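Local structure of biphenyl-2,3-diol 1,2-dioxygenase III-related protein (Vibrio cholerae, 3EY8) at residues 12-20 and 69-77. The protein is of unconfirmed function but is an integron-cassette protein of the glyoxalase/bleomycin resistance/dioxygenase superfamily that binds a metal ion and may act as a dioxygenase. The protein carries 9 engineered substitutions. Sequence-based numbering, arbitrary orientation.
Sequences DHLVLTVAD and VRTGSADLC. Engineered in segment 69-77: T71 (natural residue Val).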
ATOM      1  N   ASP B  12      -2.089   6.153   4.504  1.00 23.23           N
ATOM      2  CA  ASP B  12      -1.740   6.083   5.919  1.00 23.83           C
ATOM      3  C   ASP B  12      -1.222   4.702   6.300  1.00 26.78           C
ATOM      4  O   ASP B  12      -0.231   4.560   7.018  1.00 24.97           O
ATOM      5  CB  ASP B  12      -2.935   6.428   6.800  1.00 25.38           C
ATOM      6  CG  ASP B  12      -2.566   6.470   8.272  1.00 24.39           C
ATOM      7  OD1 ASP B  12      -2.021   7.500   8.705  1.00 29.92           O
ATOM      8  OD2 ASP B  12      -2.812   5.477   8.986  1.00 25.78           O
ATOM      9  N   HIS B  13      -1.910   3.676   5.826  1.00 21.18           N
ATOM     10  CA  HIS B  13      -1.482   2.315   6.083  1.00 22.69           C
ATOM     11  C   HIS B  13      -2.180   1.360   5.138  1.00 24.89           C
ATOM     12  O   HIS B  13      -3.075   1.764   4.378  1.00 23.54           O
ATOM     13  CB  HIS B  13      -1.728   1.920   7.549  1.00 24.96           C
ATOM     14  CG  HIS B  13      -3.169   1.931   7.970  1.00 23.11           C
ATOM     15  ND1 HIS B  13      -3.784   3.053   8.493  1.00 22.53           N
ATOM     16  CD2 HIS B  13      -4.101   0.949   7.990  1.00 27.43           C
ATOM     17  CE1 HIS B  13      -5.036   2.762   8.799  1.00 26.13           C
ATOM     18  NE2 HIS B  13      -5.255   1.493   8.505  1.00 28.88           N
ATOM     19  N   LEU B  14      -1.753   0.100   5.172  1.00 20.47           N
ATOM     20  CA  LEU B  14      -2.410  -0.964   4.432  1.00 19.72           C
ATOM     21  C   LEU B  14      -2.396  -2.211   5.303  1.00 24.56           C
ATOM     22  O   LEU B  14      -1.675  -2.260   6.301  1.00 23.32           O
ATOM     23  CB  LEU B  14      -1.717  -1.218   3.091  1.00 20.31           C
ATOM     24  CG  LEU B  14      -0.249  -1.643   3.131  1.00 23.58           C
ATOM     25  CD1 LEU B  14      -0.119  -3.158   3.228  1.00 25.40           C
ATOM     26  CD2 LEU B  14       0.461  -1.131   1.881  1.00 29.51           C
ATOM     27  N   VAL B  15      -3.186  -3.214   4.939  1.00 20.95           N
ATOM     28  CA  VAL B  15      -3.271  -4.427   5.736  1.00 20.44           C
ATOM     29  C   VAL B  15      -2.706  -5.599   4.944  1.00 24.26           C
ATOM     30  O   VAL B  15      -3.068  -5.800   3.786  1.00 24.50           O
ATOM     31  CB  VAL B  15      -4.731  -4.757   6.112  1.00 22.68           C
ATOM     32  CG1 VAL B  15      -4.799  -6.122   6.806  1.00 28.88           C
ATOM     33  CG2 VAL B  15      -5.336  -3.657   6.977  1.00 29.34           C
ATOM     34  N   LEU B  16      -1.793  -6.347   5.557  1.00 22.55           N
ATOM     35  CA  LEU B  16      -1.332  -7.612   4.995  1.00 20.14           C
ATOM     36  C   LEU B  16      -1.907  -8.735   5.834  1.00 25.43           C
ATOM     37  O   LEU B  16      -1.876  -8.678   7.065  1.00 22.82           O
ATOM     38  CB  LEU B  16       0.188  -7.723   5.051  1.00 21.77           C
ATOM     39  CG  LEU B  16       1.023  -6.739   4.239  1.00 22.40           C
ATOM     40  CD1 LEU B  16       2.490  -7.069   4.450  1.00 26.18           C
ATOM     41  CD2 LEU B  16       0.652  -6.796   2.767  1.00 23.10           C
ATOM     42  N   THR B  17      -2.420  -9.753   5.156  1.00 22.57           N
ATOM     43  CA  THR B  17      -2.843 -10.977   5.812  1.00 23.68           C
ATOM     44  C   THR B  17      -1.729 -12.003   5.637  1.00 26.18           C
ATOM     45  O   THR B  17      -1.294 -12.276   4.514  1.00 23.07           O
ATOM     46  CB  THR B  17      -4.166 -11.482   5.241  1.00 24.50           C
ATOM     47  OG1 THR B  17      -5.153 -10.445   5.374  1.00 22.53           O
ATOM     48  CG2 THR B  17      -4.635 -12.732   6.002  1.00 27.12           C
ATOM     49  N   VAL B  18      -1.254 -12.549   6.754  1.00 22.51           N
ATOM     50  CA  VAL B  18      -0.065 -13.400   6.734  1.00 23.10           C
ATOM     51  C   VAL B  18      -0.291 -14.731   7.457  1.00 25.08           C
ATOM     52  O   VAL B  18      -1.116 -14.828   8.363  1.00 25.02           O
ATOM     53  CB  VAL B  18       1.166 -12.679   7.356  1.00 24.67           C
ATOM     54  CG1 VAL B  18       1.478 -11.383   6.606  1.00 24.66           C
ATOM     55  CG2 VAL B  18       0.951 -12.397   8.845  1.00 23.72           C
ATOM     56  N   ALA B  19       0.462 -15.750   7.061  1.00 23.51           N
ATOM     57  CA  ALA B  19       0.314 -17.076   7.658  1.00 25.25           C
ATOM     58  C   ALA B  19       0.691 -17.092   9.138  1.00 25.58           C
ATOM     59  O   ALA B  19       0.075 -17.797   9.940  1.00 27.66           O
ATOM     60  CB  ALA B  19       1.149 -18.100   6.893  1.00 24.82           C
ATOM     61  N   ASP B  20       1.707 -16.317   9.493  1.00 22.99           N
ATOM     62  CA  ASP B  20       2.233 -16.317  10.850  1.00 26.31           C
ATOM     63  C   ASP B  20       2.766 -14.934  11.186  1.00 24.04           C
ATOM     64  O   ASP B  20       3.794 -14.506  10.656  1.00 25.53           O
ATOM     65  CB  ASP B  20       3.348 -17.364  10.997  1.00 25.01           C
ATOM     66  CG  ASP B  20       3.794 -17.547  12.439  1.00 30.14           C
ATOM     67  OD1 ASP B  20       3.007 -18.083  13.247  1.00 31.46           O
ATOM     68  OD2 ASP B  20       4.931 -17.159  12.766  1.00 30.09           O
ATOM     69  N   VAL B  69      -9.218 -12.002   0.509  1.00 23.49           N
ATOM     70  CA  VAL B  69      -8.010 -12.025   1.325  1.00 25.53           C
ATOM     71  C   VAL B  69      -7.064 -13.071   0.755  1.00 26.53           C
ATOM     72  O   VAL B  69      -7.491 -14.163   0.388  1.00 23.43           O
ATOM     73  CB  VAL B  69      -8.356 -12.335   2.794  1.00 24.31           C
ATOM     74  CG1 VAL B  69      -7.119 -12.725   3.580  1.00 33.20           C
ATOM     75  CG2 VAL B  69      -9.061 -11.133   3.423  1.00 29.82           C
ATOM     76  N   ARG B  70      -5.786 -12.727   0.650  1.00 23.86           N
ATOM     77  CA  ARG B  70      -4.816 -13.640   0.051  1.00 23.73           C
ATOM     78  C   ARG B  70      -3.420 -13.382   0.595  1.00 24.76           C
ATOM     79  O   ARG B  70      -2.880 -12.278   0.445  1.00 22.76           O
ATOM     80  CB  ARG B  70      -4.813 -13.494  -1.473  1.00 26.37           C
ATOM     81  CG  ARG B  70      -4.009 -14.565  -2.200  1.00 24.76           C
ATOM     82  CD  ARG B  70      -4.744 -15.905  -2.159  1.00 28.16           C
ATOM     83  NE  ARG B  70      -4.063 -16.929  -2.952  1.00 29.87           N
ATOM     84  CZ  ARG B  70      -3.238 -17.838  -2.441  1.00 31.25           C
ATOM     85  NH1 ARG B  70      -2.988 -17.852  -1.138  1.00 34.33           N
ATOM     86  NH2 ARG B  70      -2.663 -18.733  -3.232  1.00 37.02           N
ATOM     87  N   THR B  71      -2.826 -14.389   1.228  1.00 23.94           N
ATOM     88  CA  THR B  71      -1.441 -14.258   1.657  1.00 20.43           C
ATOM     89  C   THR B  71      -0.542 -14.169   0.421  1.00 22.99           C
ATOM     90  O   THR B  71      -0.804 -14.820  -0.580  1.00 23.85           O
ATOM     91  CB  THR B  71      -0.981 -15.427   2.560  1.00 22.63           C
ATOM     92  OG1 THR B  71      -1.027 -16.655   1.823  1.00 24.56           O
ATOM     93  CG2 THR B  71      -1.872 -15.531   3.816  1.00 22.76           C
ATOM     94  N   GLY B  72       0.508 -13.356   0.485  1.00 20.55           N
ATOM     95  CA  GLY B  72       1.430 -13.232  -0.632  1.00 21.41           C
ATOM     96  C   GLY B  72       0.924 -12.470  -1.850  1.00 24.30           C
ATOM     97  O   GLY B  72       1.486 -12.602  -2.936  1.00 22.52           O
ATOM     98  N   SER B  73      -0.112 -11.653  -1.671  1.00 20.31           N
ATOM     99  CA  SER B  73      -0.751 -10.950  -2.787  1.00 21.03           C
ATOM    100  C   SER B  73      -0.337  -9.490  -2.910  1.00 22.43           C
ATOM    101  O   SER B  73      -0.849  -8.776  -3.771  1.00 22.43           O
ATOM    102  CB  SER B  73      -2.278 -11.016  -2.648  1.00 20.53           C
ATOM    103  OG  SER B  73      -2.694 -10.435  -1.416  1.00 21.57           O
ATOM    104  N   ALA B  74       0.563  -9.048  -2.039  1.00 20.81           N
ATOM    105  CA  ALA B  74       0.998  -7.651  -2.022  1.00 18.18           C
ATOM    106  C   ALA B  74       2.289  -7.434  -2.798  1.00 22.46           C
ATOM    107  O   ALA B  74       3.099  -8.345  -2.957  1.00 21.74           O
ATOM    108  CB  ALA B  74       1.146  -7.159  -0.590  1.00 18.98           C
ATOM    109  N   ASP B  75       2.474  -6.200  -3.250  1.00 20.46           N
ATOM    110  CA  ASP B  75       3.564  -5.837  -4.137  1.00 18.47           C
ATOM    111  C   ASP B  75       3.842  -4.387  -3.766  1.00 22.29           C
ATOM    112  O   ASP B  75       3.096  -3.485  -4.163  1.00 22.86           O
ATOM    113  CB  ASP B  75       3.072  -5.996  -5.578  1.00 22.42           C
ATOM    114  CG  ASP B  75       4.139  -5.709  -6.627  1.00 25.77           C
ATOM    115  OD1 ASP B  75       5.117  -4.988  -6.348  1.00 23.76           O
ATOM    116  OD2 ASP B  75       3.964  -6.191  -7.767  1.00 23.50           O
ATOM    117  N   LEU B  76       4.894  -4.176  -2.969  1.00 19.18           N
ATOM    118  CA  LEU B  76       5.113  -2.899  -2.277  1.00 18.66           C
ATOM    119  C   LEU B  76       6.492  -2.314  -2.551  1.00 19.93           C
ATOM    120  O   LEU B  76       7.480  -3.046  -2.618  1.00 21.30           O
ATOM    121  CB  LEU B  76       4.981  -3.115  -0.771  1.00 21.09           C
ATOM    122  CG  LEU B  76       3.767  -3.903  -0.285  1.00 20.18           C
ATOM    123  CD1 LEU B  76       3.872  -4.169   1.210  1.00 24.68           C
ATOM    124  CD2 LEU B  76       2.495  -3.136  -0.620  1.00 21.38           C
ATOM    125  N   CYS B  77       6.563  -0.989  -2.683  1.00 19.82           N
ATOM    126  CA  CYS B  77       7.844  -0.331  -2.911  1.00 20.67           C
ATOM    127  C   CYS B  77       8.142   0.654  -1.792  1.00 22.79           C
ATOM    128  O   CYS B  77       7.393   1.605  -1.579  1.00 22.86           O
ATOM    129  CB  CYS B  77       7.876   0.387  -4.263  1.00 21.24           C
ATOM    130  SG  CYS B  77       9.359   1.427  -4.458  1.00 23.31           S
TER
HETATM  131  O   HOH W   1      -2.077  -9.922   2.153  1.00 23.00           O
HETATM  132  O   HOH W   2       0.370 -11.373   2.617  1.00 24.42           O
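V18 and T71 bring the two backbones to 5.3 Å between CA atoms, but no direct hydrogen bond joins the segments; two waters next to this approach link T17 to the 70-73 turn, and toward L14 and L76 the chains diverge. One water accepts from T17 N and lies 3.0 Å from R70 O, to which it can donate; the other donates to T17 O and accepts from G72 N. T71, an engineered residue, adds a CA-H...O contact to T17 O (CA to O 3.5 Å). Beside it, T17 and V69 side chains cross at about a right angle: with OG1 beside the backbone N (chi1 -57°) and CG2 anti to it, both branches of T17 meet V69 CG1, CG2 at a tight 3.5 Å. Further along, L16 CD2 presses on A74 CB at 3.4 Å, and L14 CD2 meets L76 CD2 at 3.8 Å. H13, a calcium ligand in this protein though no metal is bound to this chain, donates in its ring plane from ND1 to D12 OD2 (2.7 Å). The leucines join strands 10-18 and 75-79, outermost in their 1-4-3-2 sheets within this chain, as in glyoxalase-type βαβββ modules. Strand 51-57 pairs with 10-18, Y28 of helix 21-32 touches L16, and H13, L14, L76 and C77 pair antiparallel with the second subunit, continuing the sheet across the interface.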